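Periplasmic cell division protein (SufI) (Aquifex aeolicus, PDB 6SYY) is a multicopper oxidase of a hyperthermophile that binds copper and probably couples the oxidation of its substrates to the reduction of dioxygen. Local coordinates at residues D184-D193 against Y374-S383; N435-N446 against M486-H497. All blocks are in the same frame, centred on the assembly; numbering follows the deposited sequence.

Contact 1 (D184-D193 against Y374-S383); sequences DEDNLKQALD and YDKSIPQRLS
The ring of Y374 meets L192 at its edge: L192 O lies in the ring plane, 2.7 Å from Y374 OH, which donates a hydrogen bond to it. With CG anti to the backbone N (chi1 -170°), the tyrosine reaches L192 O close to where the chain leaves the helix at D193, and supplies its donor. CG of K376 lies over one ring face, toward its rim; the bend of this lysine at chi2 (-64°) lays its methylenes along A191 O, CD at 3.3 Å, while the ammonium end continues toward D193 without contacting its carboxylate. L192 reaches with CD2 to S377 O (3.4 Å). P379, rigid and without an N-H to satisfy, suits the middle: its CG sits 4.0 Å from CD1 of L188 and faces the small CB of A191. L188 CD1 further touches L382 CD2 at 3.9 Å. Near the helix start, one water donates to both D184 O (2.6 Å) and L382 O (2.8 Å), joining two acceptors. L192 and Y374 also pack on I247 of strand 247-254, and I378 on W275. This is an apolar helix face laid on an extended linker, consistent with the interdomain connections of laccase-like multicopper oxidases.

Contact 2 (N435-N446 against M486-H497); sequences NGDVVIIEYVNN and METVRIAVDMSH
Strands 437-445 and 488-495 are antiparallel neighbours in a sheet of a cupredoxin domain, joined through hydrogen-bonded pairs: V439 with V493, I441 with I491, Y443 with V489. The backbones of V438, I440 and E442 bond to strand 394-402 on the other edge of 437-445. V493 N lies 2.8 Å from V439 O, whereas I441 N reaches I491 O at a bent N-H...O angle of 137°. N445 N donates to E487 O, and G436 N to M495 O at 2.7 Å, at a backbone shape that needs glycine. The side-chain amide of N445 accepts from T447 and donates to the carbonyls of M449 and V483, next to the copper ligand H451. Branched I441, I491 and V493 fill the sheet face shared with Y443; I491 CD1 lies 3.8 Å from Y443 CE2. At the far end N435 takes H497 N on OD1 (2.8 Å) and gives ND2 to H497 O (2.8 Å), while the imidazole NE2 donates to N526 O and ND1 accepts from Y499 N. Replaced by alanine, N435 would lose its amide, and the N-H and C=O of H497 would probably be left without these mates. The amide plane stacks 4° from parallel on the imidazole, N435 ND2 lying 3.4 Å above its centre.

From the N terminus, the chain first reaches helix 183-192, runs through 180 residues, which include the middle cupredoxin-like domain and the unmodelled 327-354, and returns at 374-383 to close contact 1. Strands 394-402 and 407-409 follow before contact 2 opens at 435-446. Its shorter loop, 39 residues, carries strands 451-455, 461-465 and 480-483 with the copper ligands H451, H454 and H456, and closes at 486-497. The two contacts are therefore in series, neither enclosing nor crossing the other, with centres 32 Å apart. Contact 1 probably lies near both ends of the middle domain; contact 2 builds the C-terminal domain, which supplies H451, C509 and H514 to one copper and shares the others with the N-terminal part.

Contact 1 (D184-D193 against Y374-S383)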
loop_
_atom_site.group_PDB
_atom_site.type_symbol
_atom_site.label_atom_id
_atom_site.label_comp_id
_atom_site.label_asym_id
_atom_site.label_seq_id
_atom_site.Cartn_x
_atom_site.Cartn_y
_atom_site.Cartn_z
ATOM N N ASP A 184 -19.599 -6.463 4.949
ATOM C CA ASP A 184 -19.328 -7.059 3.641
ATOM C C ASP A 184 -18.234 -8.110 3.730
ATOM O O ASP A 184 -18.338 -9.181 3.117
ATOM C CB ASP A 184 -18.932 -5.983 2.630
ATOM C CG ASP A 184 -20.116 -5.201 2.116
ATOM O OD1 ASP A 184 -21.230 -5.768 2.083
ATOM O OD2 ASP A 184 -19.928 -4.024 1.737
ATOM N N GLU A 185 -17.164 -7.813 4.471
ATOM C CA GLU A 185 -16.118 -8.805 4.692
ATOM C C GLU A 185 -16.660 -10.013 5.444
ATOM O O GLU A 185 -16.241 -11.150 5.190
ATOM C CB GLU A 185 -14.951 -8.177 5.452
ATOM C CG GLU A 185 -13.861 -9.162 5.847
ATOM C CD GLU A 185 -13.174 -9.796 4.650
ATOM O OE1 GLU A 185 -13.182 -9.185 3.560
ATOM O OE2 GLU A 185 -12.622 -10.909 4.802
ATOM N N ASP A 186 -17.598 -9.788 6.367
ATOM C CA ASP A 186 -18.207 -10.900 7.091
ATOM C C ASP A 186 -18.898 -11.858 6.133
ATOM O O ASP A 186 -18.708 -13.078 6.212
ATOM C CB ASP A 186 -19.203 -10.376 8.126
ATOM C CG ASP A 186 -18.529 -9.725 9.319
ATOM O OD1 ASP A 186 -17.284 -9.769 9.410
ATOM O OD2 ASP A 186 -19.256 -9.166 10.166
ATOM N N ASN A 187 -19.701 -11.321 5.212
ATOM C CA ASN A 187 -20.424 -12.177 4.277
ATOM C C ASN A 187 -19.472 -12.897 3.331
ATOM O O ASN A 187 -19.696 -14.062 2.984
ATOM C CB ASN A 187 -21.445 -11.351 3.498
ATOM C CG ASN A 187 -22.480 -10.710 4.401
ATOM O OD1 ASN A 187 -22.742 -11.192 5.505
ATOM N ND2 ASN A 187 -23.075 -9.617 3.937
ATOM N N LEU A 188 -18.402 -12.225 2.903
ATOM C CA LEU A 188 -17.418 -12.893 2.059
ATOM C C LEU A 188 -16.688 -13.985 2.827
ATOM O O LEU A 188 -16.467 -15.081 2.299
ATOM C CB LEU A 188 -16.419 -11.880 1.507
ATOM C CG LEU A 188 -15.408 -12.490 0.537
ATOM C CD1 LEU A 188 -16.090 -12.943 -0.756
ATOM C CD2 LEU A 188 -14.298 -11.497 0.251
ATOM N N LYS A 189 -16.307 -13.704 4.076
ATOM C CA LYS A 189 -15.599 -14.693 4.883
ATOM C C LYS A 189 -16.450 -15.939 5.083
ATOM O O LYS A 189 -15.934 -17.061 5.082
ATOM C CB LYS A 189 -15.199 -14.072 6.224
ATOM C CG LYS A 189 -14.569 -15.022 7.230
ATOM C CD LYS A 189 -14.197 -14.278 8.515
ATOM C CE LYS A 189 -13.762 -15.230 9.625
ATOM N NZ LYS A 189 -14.850 -16.174 10.019
ATOM N N GLN A 190 -17.765 -15.760 5.232
ATOM C CA GLN A 190 -18.653 -16.906 5.385
ATOM C C GLN A 190 -18.852 -17.631 4.061
ATOM O O GLN A 190 -18.836 -18.866 4.014
ATOM C CB GLN A 190 -19.996 -16.454 5.950
ATOM C CG GLN A 190 -20.995 -17.581 6.126
ATOM C CD GLN A 190 -22.377 -17.077 6.477
ATOM O OE1 GLN A 190 -22.883 -17.326 7.572
ATOM N NE2 GLN A 190 -23.000 -16.367 5.545
ATOM N N ALA A 191 -19.046 -16.876 2.977
ATOM C CA ALA A 191 -19.249 -17.492 1.672
ATOM C C ALA A 191 -18.082 -18.391 1.284
ATOM O O ALA A 191 -18.292 -19.444 0.670
ATOM C CB ALA A 191 -19.462 -16.411 0.614
ATOM N N LEU A 192 -16.857 -18.019 1.654
ATOM C CA LEU A 192 -15.677 -18.757 1.232
ATOM C C LEU A 192 -14.928 -19.427 2.375
ATOM O O LEU A 192 -13.856 -19.997 2.136
ATOM C CB LEU A 192 -14.721 -17.829 0.470
ATOM C CG LEU A 192 -15.329 -17.146 -0.755
ATOM C CD1 LEU A 192 -14.365 -16.127 -1.350
ATOM C CD2 LEU A 192 -15.722 -18.180 -1.793
ATOM N N ASP A 193 -15.456 -19.386 3.598
ATOM C CA ASP A 193 -14.798 -20.003 4.751
ATOM C C ASP A 193 -13.377 -19.464 4.918
ATOM O O ASP A 193 -12.443 -20.206 5.227
ATOM C CB ASP A 193 -14.801 -21.531 4.637
ATOM C CG ASP A 193 -14.554 -22.220 5.963
ATOM O OD1 ASP A 193 -14.589 -21.533 7.005
ATOM O OD2 ASP A 193 -14.322 -23.449 5.961
ATOM N N TYR A 374 -13.617 -28.750 -0.809
ATOM C CA TYR A 374 -14.086 -27.370 -0.873
ATOM C C TYR A 374 -15.063 -27.178 -2.030
ATOM O O TYR A 374 -14.720 -27.423 -3.190
ATOM C CB TYR A 374 -12.877 -26.452 -1.030
ATOM C CG TYR A 374 -13.150 -24.977 -0.878
ATOM C CD1 TYR A 374 -13.401 -24.180 -1.987
ATOM C CD2 TYR A 374 -13.119 -24.373 0.375
ATOM C CE1 TYR A 374 -13.631 -22.825 -1.852
ATOM C CE2 TYR A 374 -13.348 -23.021 0.518
ATOM C CZ TYR A 374 -13.604 -22.253 -0.597
ATOM O OH TYR A 374 -13.836 -20.906 -0.457
ATOM N N ASP A 375 -16.280 -26.728 -1.713
ATOM C CA ASP A 375 -17.339 -26.586 -2.707
ATOM C C ASP A 375 -17.895 -25.169 -2.800
ATOM O O ASP A 375 -18.944 -24.971 -3.423
ATOM C CB ASP A 375 -18.481 -27.563 -2.411
ATOM C CG ASP A 375 -18.063 -29.007 -2.571
ATOM O OD1 ASP A 375 -17.129 -29.267 -3.359
ATOM O OD2 ASP A 375 -18.667 -29.881 -1.913
ATOM N N LYS A 376 -17.230 -24.182 -2.209
ATOM C CA LYS A 376 -17.761 -22.828 -2.220
ATOM C C LYS A 376 -17.665 -22.224 -3.619
ATOM O O LYS A 376 -16.883 -22.663 -4.468
ATOM C CB LYS A 376 -17.014 -21.948 -1.215
ATOM C CG LYS A 376 -16.916 -22.539 0.190
ATOM C CD LYS A 376 -18.287 -22.699 0.834
ATOM C CE LYS A 376 -18.169 -23.163 2.282
ATOM N NZ LYS A 376 -19.497 -23.273 2.951
ATOM N N SER A 377 -18.483 -21.203 -3.853
ATOM C CA SER A 377 -18.524 -20.495 -5.125
ATOM C C SER A 377 -18.099 -19.049 -4.921
ATOM O O SER A 377 -18.405 -18.442 -3.889
ATOM C CB SER A 377 -19.924 -20.525 -5.731
ATOM O OG SER A 377 -20.410 -21.848 -5.813
ATOM N N ILE A 378 -17.400 -18.498 -5.902
ATOM C CA ILE A 378 -17.112 -17.062 -5.856
ATOM C C ILE A 378 -18.421 -16.294 -5.999
ATOM O O ILE A 378 -19.181 -16.548 -6.951
ATOM C CB ILE A 378 -16.124 -16.682 -6.952
ATOM C CG1 ILE A 378 -14.788 -17.376 -6.709
ATOM C CG2 ILE A 378 -15.942 -15.177 -7.003
ATOM C CD1 ILE A 378 -13.676 -16.839 -7.562
ATOM N N PRO A 379 -18.738 -15.377 -5.089
ATOM C CA PRO A 379 -20.053 -14.730 -5.121
ATOM C C PRO A 379 -20.185 -13.787 -6.305
ATOM O O PRO A 379 -19.204 -13.281 -6.850
ATOM C CB PRO A 379 -20.110 -13.962 -3.793
ATOM C CG PRO A 379 -19.001 -14.534 -2.955
ATOM C CD PRO A 379 -17.943 -14.936 -3.935
ATOM N N GLN A 380 -21.438 -13.560 -6.702
ATOM C CA GLN A 380 -21.701 -12.642 -7.803
ATOM C C GLN A 380 -21.407 -11.200 -7.403
ATOM O O GLN A 380 -20.864 -10.428 -8.202
ATOM C CB GLN A 380 -23.148 -12.789 -8.272
ATOM C CG GLN A 380 -23.508 -14.175 -8.783
ATOM C CD GLN A 380 -22.995 -14.435 -10.188
ATOM O OE1 GLN A 380 -22.386 -13.563 -10.810
ATOM N NE2 GLN A 380 -23.244 -15.637 -10.696
ATOM N N ARG A 381 -21.750 -10.819 -6.173
ATOM C CA ARG A 381 -21.585 -9.452 -5.701
ATOM C C ARG A 381 -20.741 -9.425 -4.432
ATOM O O ARG A 381 -20.837 -10.323 -3.589
ATOM C CB ARG A 381 -22.948 -8.788 -5.457
ATOM C CG ARG A 381 -23.498 -8.073 -6.695
ATOM C CD ARG A 381 -25.016 -7.946 -6.675
ATOM N NE ARG A 381 -25.675 -9.242 -6.820
ATOM C CZ ARG A 381 -26.988 -9.405 -6.952
ATOM N NH1 ARG A 381 -27.794 -8.350 -6.963
ATOM N NH2 ARG A 381 -27.497 -10.624 -7.076
ATOM N N LEU A 382 -19.909 -8.394 -4.311
ATOM C CA LEU A 382 -18.994 -8.222 -3.189
ATOM C C LEU A 382 -19.367 -7.072 -2.270
ATOM O O LEU A 382 -19.238 -7.199 -1.050
ATOM C CB LEU A 382 -17.567 -7.995 -3.703
ATOM C CG LEU A 382 -16.931 -9.119 -4.515
ATOM C CD1 LEU A 382 -15.708 -8.614 -5.261
ATOM C CD2 LEU A 382 -16.564 -10.273 -3.597
ATOM N N SER A 383 -19.819 -5.951 -2.824
ATOM C CA SER A 383 -20.107 -4.754 -2.039
ATOM C C SER A 383 -20.769 -3.734 -2.955
ATOM O O SER A 383 -20.960 -3.971 -4.152
ATOM C CB SER A 383 -18.840 -4.170 -1.419
ATOM O OG SER A 383 -18.011 -3.627 -2.434
HETATM O O HOH W 1 -19.589 -9.292 0.793
#

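Contact 2 (N435-N446 against M486-H497)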
loop_
_atom_site.group_PDB
_atom_site.type_symbol
_atom_site.label_atom_id
_atom_site.label_comp_id
_atom_site.label_asym_id
_atom_site.label_seq_id
_atom_site.Cartn_x
_atom_site.Cartn_y
_atom_site.Cartn_z
ATOM N N ASN A 435 -15.291 21.571 2.465
ATOM C CA ASN A 435 -15.781 20.256 2.856
ATOM C C ASN A 435 -17.005 19.886 2.027
ATOM O O ASN A 435 -17.959 20.662 1.920
ATOM C CB ASN A 435 -16.117 20.244 4.347
ATOM C CG ASN A 435 -16.385 18.847 4.874
ATOM O OD1 ASN A 435 -16.240 17.859 4.153
ATOM N ND2 ASN A 435 -16.768 18.757 6.142
ATOM N N GLY A 436 -16.966 18.702 1.421
ATOM C CA GLY A 436 -18.027 18.253 0.550
ATOM C C GLY A 436 -17.809 18.522 -0.924
ATOM O O GLY A 436 -18.612 18.060 -1.743
ATOM N N ASP A 437 -16.758 19.255 -1.290
ATOM C CA ASP A 437 -16.475 19.502 -2.697
ATOM C C ASP A 437 -16.157 18.200 -3.414
ATOM O O ASP A 437 -15.397 17.367 -2.910
ATOM C CB ASP A 437 -15.297 20.468 -2.849
ATOM C CG ASP A 437 -15.681 21.912 -2.588
ATOM O OD1 ASP A 437 -16.867 22.175 -2.298
ATOM O OD2 ASP A 437 -14.791 22.785 -2.670
ATOM N N VAL A 438 -16.744 18.024 -4.589
ATOM C CA VAL A 438 -16.298 17.003 -5.525
ATOM C C VAL A 438 -15.251 17.631 -6.429
ATOM O O VAL A 438 -15.478 18.698 -7.012
ATOM C CB VAL A 438 -17.472 16.438 -6.339
ATOM C CG1 VAL A 438 -16.969 15.371 -7.303
ATOM C CG2 VAL A 438 -18.525 15.862 -5.410
ATOM N N VAL A 439 -14.095 16.985 -6.528
ATOM C CA VAL A 439 -12.973 17.483 -7.313
ATOM C C VAL A 439 -12.533 16.390 -8.272
ATOM O O VAL A 439 -12.393 15.226 -7.877
ATOM C CB VAL A 439 -11.795 17.917 -6.419
ATOM C CG1 VAL A 439 -10.669 18.492 -7.267
ATOM C CG2 VAL A 439 -12.260 18.926 -5.382
ATOM N N ILE A 440 -12.328 16.758 -9.530
ATOM C CA ILE A 440 -11.650 15.907 -10.495
ATOM C C ILE A 440 -10.186 16.314 -10.510
ATOM O O ILE A 440 -9.853 17.451 -10.864
ATOM C CB ILE A 440 -12.269 16.023 -11.895
ATOM C CG1 ILE A 440 -13.716 15.526 -11.884
ATOM C CG2 ILE A 440 -11.436 15.248 -12.909
ATOM C CD1 ILE A 440 -14.402 15.625 -13.233
ATOM N N ILE A 441 -9.310 15.406 -10.107
ATOM C CA ILE A 441 -7.877 15.642 -10.165
ATOM C C ILE A 441 -7.351 15.046 -11.459
ATOM O O ILE A 441 -7.697 13.916 -11.824
ATOM C CB ILE A 441 -7.161 15.056 -8.939
ATOM C CG1 ILE A 441 -7.576 15.817 -7.680
ATOM C CG2 ILE A 441 -5.654 15.121 -9.119
ATOM C CD1 ILE A 441 -6.795 15.417 -6.446
ATOM N N GLU A 442 -6.525 15.813 -12.157
ATOM C CA GLU A 442 -6.024 15.462 -13.480
ATOM C C GLU A 442 -4.504 15.417 -13.400
ATOM O O GLU A 442 -3.839 16.454 -13.500
ATOM C CB GLU A 442 -6.505 16.473 -14.518
ATOM C CG GLU A 442 -6.086 16.166 -15.934
ATOM C CD GLU A 442 -6.691 17.136 -16.916
ATOM O OE1 GLU A 442 -7.453 18.020 -16.468
ATOM O OE2 GLU A 442 -6.406 17.013 -18.126
ATOM N N TYR A 443 -3.960 14.223 -13.199
ATOM C CA TYR A 443 -2.518 14.047 -13.212
ATOM C C TYR A 443 -2.018 14.065 -14.650
ATOM O O TYR A 443 -2.530 13.331 -15.501
ATOM C CB TYR A 443 -2.128 12.735 -12.539
ATOM C CG TYR A 443 -2.361 12.704 -11.046
ATOM C CD1 TYR A 443 -1.685 13.572 -10.203
ATOM C CD2 TYR A 443 -3.236 11.787 -10.479
ATOM C CE1 TYR A 443 -1.886 13.541 -8.832
ATOM C CE2 TYR A 443 -3.443 11.746 -9.114
ATOM C CZ TYR A 443 -2.764 12.628 -8.294
ATOM O OH TYR A 443 -2.964 12.595 -6.933
ATOM N N VAL A 444 -1.028 14.910 -14.920
ATOM C CA VAL A 444 -0.404 15.008 -16.235
ATOM C C VAL A 444 1.084 14.764 -16.046
ATOM O O VAL A 444 1.801 15.632 -15.534
ATOM C CB VAL A 444 -0.658 16.370 -16.896
ATOM C CG1 VAL A 444 -0.067 16.391 -18.292
ATOM C CG2 VAL A 444 -2.148 16.676 -16.940
ATOM N N ASN A 445 1.555 13.591 -16.465
ATOM C CA ASN A 445 2.945 13.182 -16.260
ATOM C C ASN A 445 3.761 13.570 -17.487
ATOM O O ASN A 445 3.730 12.885 -18.509
ATOM C CB ASN A 445 3.025 11.684 -15.990
ATOM C CG ASN A 445 4.435 11.219 -15.676
ATOM O OD1 ASN A 445 5.370 12.022 -15.602
ATOM N ND2 ASN A 445 4.595 9.913 -15.472
ATOM N N ASN A 446 4.512 14.667 -17.379
ATOM C CA ASN A 446 5.414 15.108 -18.434
ATOM C C ASN A 446 6.849 14.642 -18.208
ATOM O O ASN A 446 7.782 15.244 -18.752
ATOM C CB ASN A 446 5.373 16.632 -18.564
ATOM C CG ASN A 446 4.043 17.137 -19.084
ATOM O OD1 ASN A 446 3.415 16.507 -19.939
ATOM N ND2 ASN A 446 3.604 18.280 -18.568
ATOM N N MET A 486 4.255 10.099 -19.784
ATOM C CA MET A 486 3.501 10.809 -20.816
ATOM C C MET A 486 2.013 10.462 -20.794
ATOM O O MET A 486 1.319 10.624 -21.803
ATOM C CB MET A 486 4.093 10.553 -22.211
ATOM C CG MET A 486 5.585 10.870 -22.316
ATOM S SD MET A 486 6.006 12.528 -21.719
ATOM C CE MET A 486 7.784 12.549 -21.953
ATOM N N GLU A 487 1.500 9.993 -19.660
ATOM C CA GLU A 487 0.094 9.642 -19.519
ATOM C C GLU A 487 -0.643 10.698 -18.707
ATOM O O GLU A 487 -0.071 11.335 -17.817
ATOM C CB GLU A 487 -0.074 8.270 -18.850
ATOM C CG GLU A 487 -1.523 7.866 -18.601
ATOM C CD GLU A 487 -1.664 6.445 -18.090
ATOM O OE1 GLU A 487 -2.527 5.708 -18.611
ATOM O OE2 GLU A 487 -0.914 6.065 -17.167
ATOM N N THR A 488 -1.918 10.885 -19.032
ATOM C CA THR A 488 -2.832 11.694 -18.241
ATOM C C THR A 488 -3.892 10.776 -17.647
ATOM O O THR A 488 -4.449 9.928 -18.352
ATOM C CB THR A 488 -3.477 12.795 -19.089
ATOM O OG1 THR A 488 -2.471 13.718 -19.529
ATOM C CG2 THR A 488 -4.533 13.547 -18.286
ATOM N N VAL A 489 -4.147 10.929 -16.351
ATOM C CA VAL A 489 -5.146 10.147 -15.633
ATOM C C VAL A 489 -6.082 11.116 -14.926
ATOM O O VAL A 489 -5.632 12.110 -14.344
ATOM C CB VAL A 489 -4.489 9.178 -14.625
ATOM C CG1 VAL A 489 -5.539 8.345 -13.902
ATOM C CG2 VAL A 489 -3.491 8.276 -15.335
ATOM N N ARG A 490 -7.384 10.842 -14.993
ATOM C CA ARG A 490 -8.399 11.648 -14.326
ATOM C C ARG A 490 -9.062 10.825 -13.228
ATOM O O ARG A 490 -9.559 9.723 -13.487
ATOM C CB ARG A 490 -9.447 12.156 -15.324
ATOM C CG ARG A 490 -8.930 13.238 -16.277
ATOM C CD ARG A 490 -9.893 13.523 -17.438
ATOM N NE ARG A 490 -11.140 14.153 -17.011
ATOM C CZ ARG A 490 -12.338 13.573 -17.074
ATOM N NH1 ARG A 490 -12.464 12.343 -17.555
ATOM N NH2 ARG A 490 -13.415 14.230 -16.662
ATOM N N ILE A 491 -9.057 11.357 -12.005
ATOM C CA ILE A 491 -9.686 10.708 -10.864
ATOM C C ILE A 491 -10.713 11.661 -10.267
ATOM O O ILE A 491 -10.668 12.876 -10.477
ATOM C CB ILE A 491 -8.664 10.274 -9.791
ATOM C CG1 ILE A 491 -7.975 11.497 -9.176
ATOM C CG2 ILE A 491 -7.634 9.320 -10.381
ATOM C CD1 ILE A 491 -7.023 11.148 -8.057
ATOM N N ALA A 492 -11.648 11.091 -9.509
ATOM C CA ALA A 492 -12.708 11.848 -8.856
ATOM C C ALA A 492 -12.612 11.651 -7.351
ATOM O O ALA A 492 -12.530 10.513 -6.879
ATOM C CB ALA A 492 -14.087 11.413 -9.353
ATOM N N VAL A 493 -12.630 12.753 -6.602
ATOM C CA VAL A 493 -12.514 12.725 -5.147
ATOM C C VAL A 493 -13.713 13.450 -4.551
ATOM O O VAL A 493 -13.948 14.626 -4.857
ATOM C CB VAL A 493 -11.207 13.369 -4.657
ATOM C CG1 VAL A 493 -10.856 12.855 -3.262
ATOM C CG2 VAL A 493 -10.075 13.113 -5.638
ATOM N N ASP A 494 -14.466 12.752 -3.705
ATOM C CA ASP A 494 -15.502 13.382 -2.890
ATOM C C ASP A 494 -14.855 13.757 -1.565
ATOM O O ASP A 494 -14.648 12.906 -0.695
ATOM C CB ASP A 494 -16.693 12.450 -2.694
ATOM C CG ASP A 494 -17.794 13.072 -1.841
ATOM O OD1 ASP A 494 -17.654 14.244 -1.421
ATOM O OD2 ASP A 494 -18.806 12.386 -1.588
ATOM N N MET A 495 -14.536 15.038 -1.407
ATOM C CA MET A 495 -13.788 15.505 -0.241
ATOM C C MET A 495 -14.741 15.923 0.882
ATOM O O MET A 495 -14.813 17.081 1.295
ATOM C CB MET A 495 -12.848 16.636 -0.641
ATOM C CG MET A 495 -11.776 16.202 -1.634
ATOM S SD MET A 495 -10.496 17.443 -1.918
ATOM C CE MET A 495 -9.353 16.508 -2.932
ATOM N N SER A 496 -15.479 14.933 1.377
ATOM C CA SER A 496 -16.412 15.105 2.481
ATOM C C SER A 496 -15.841 14.434 3.727
ATOM O O SER A 496 -15.484 13.252 3.690
ATOM C CB SER A 496 -17.780 14.519 2.120
ATOM O OG SER A 496 -18.771 14.889 3.060
ATOM N N HIS A 497 -15.743 15.188 4.821
ATOM C CA HIS A 497 -15.175 14.675 6.061
ATOM C C HIS A 497 -16.038 15.094 7.243
ATOM O O HIS A 497 -16.653 16.168 7.221
ATOM C CB HIS A 497 -13.732 15.164 6.275
ATOM C CG HIS A 497 -13.616 16.635 6.537
ATOM N ND1 HIS A 497 -13.852 17.192 7.776
ATOM C CD2 HIS A 497 -13.281 17.662 5.722
ATOM C CE1 HIS A 497 -13.671 18.498 7.712
ATOM N NE2 HIS A 497 -13.324 18.810 6.476
#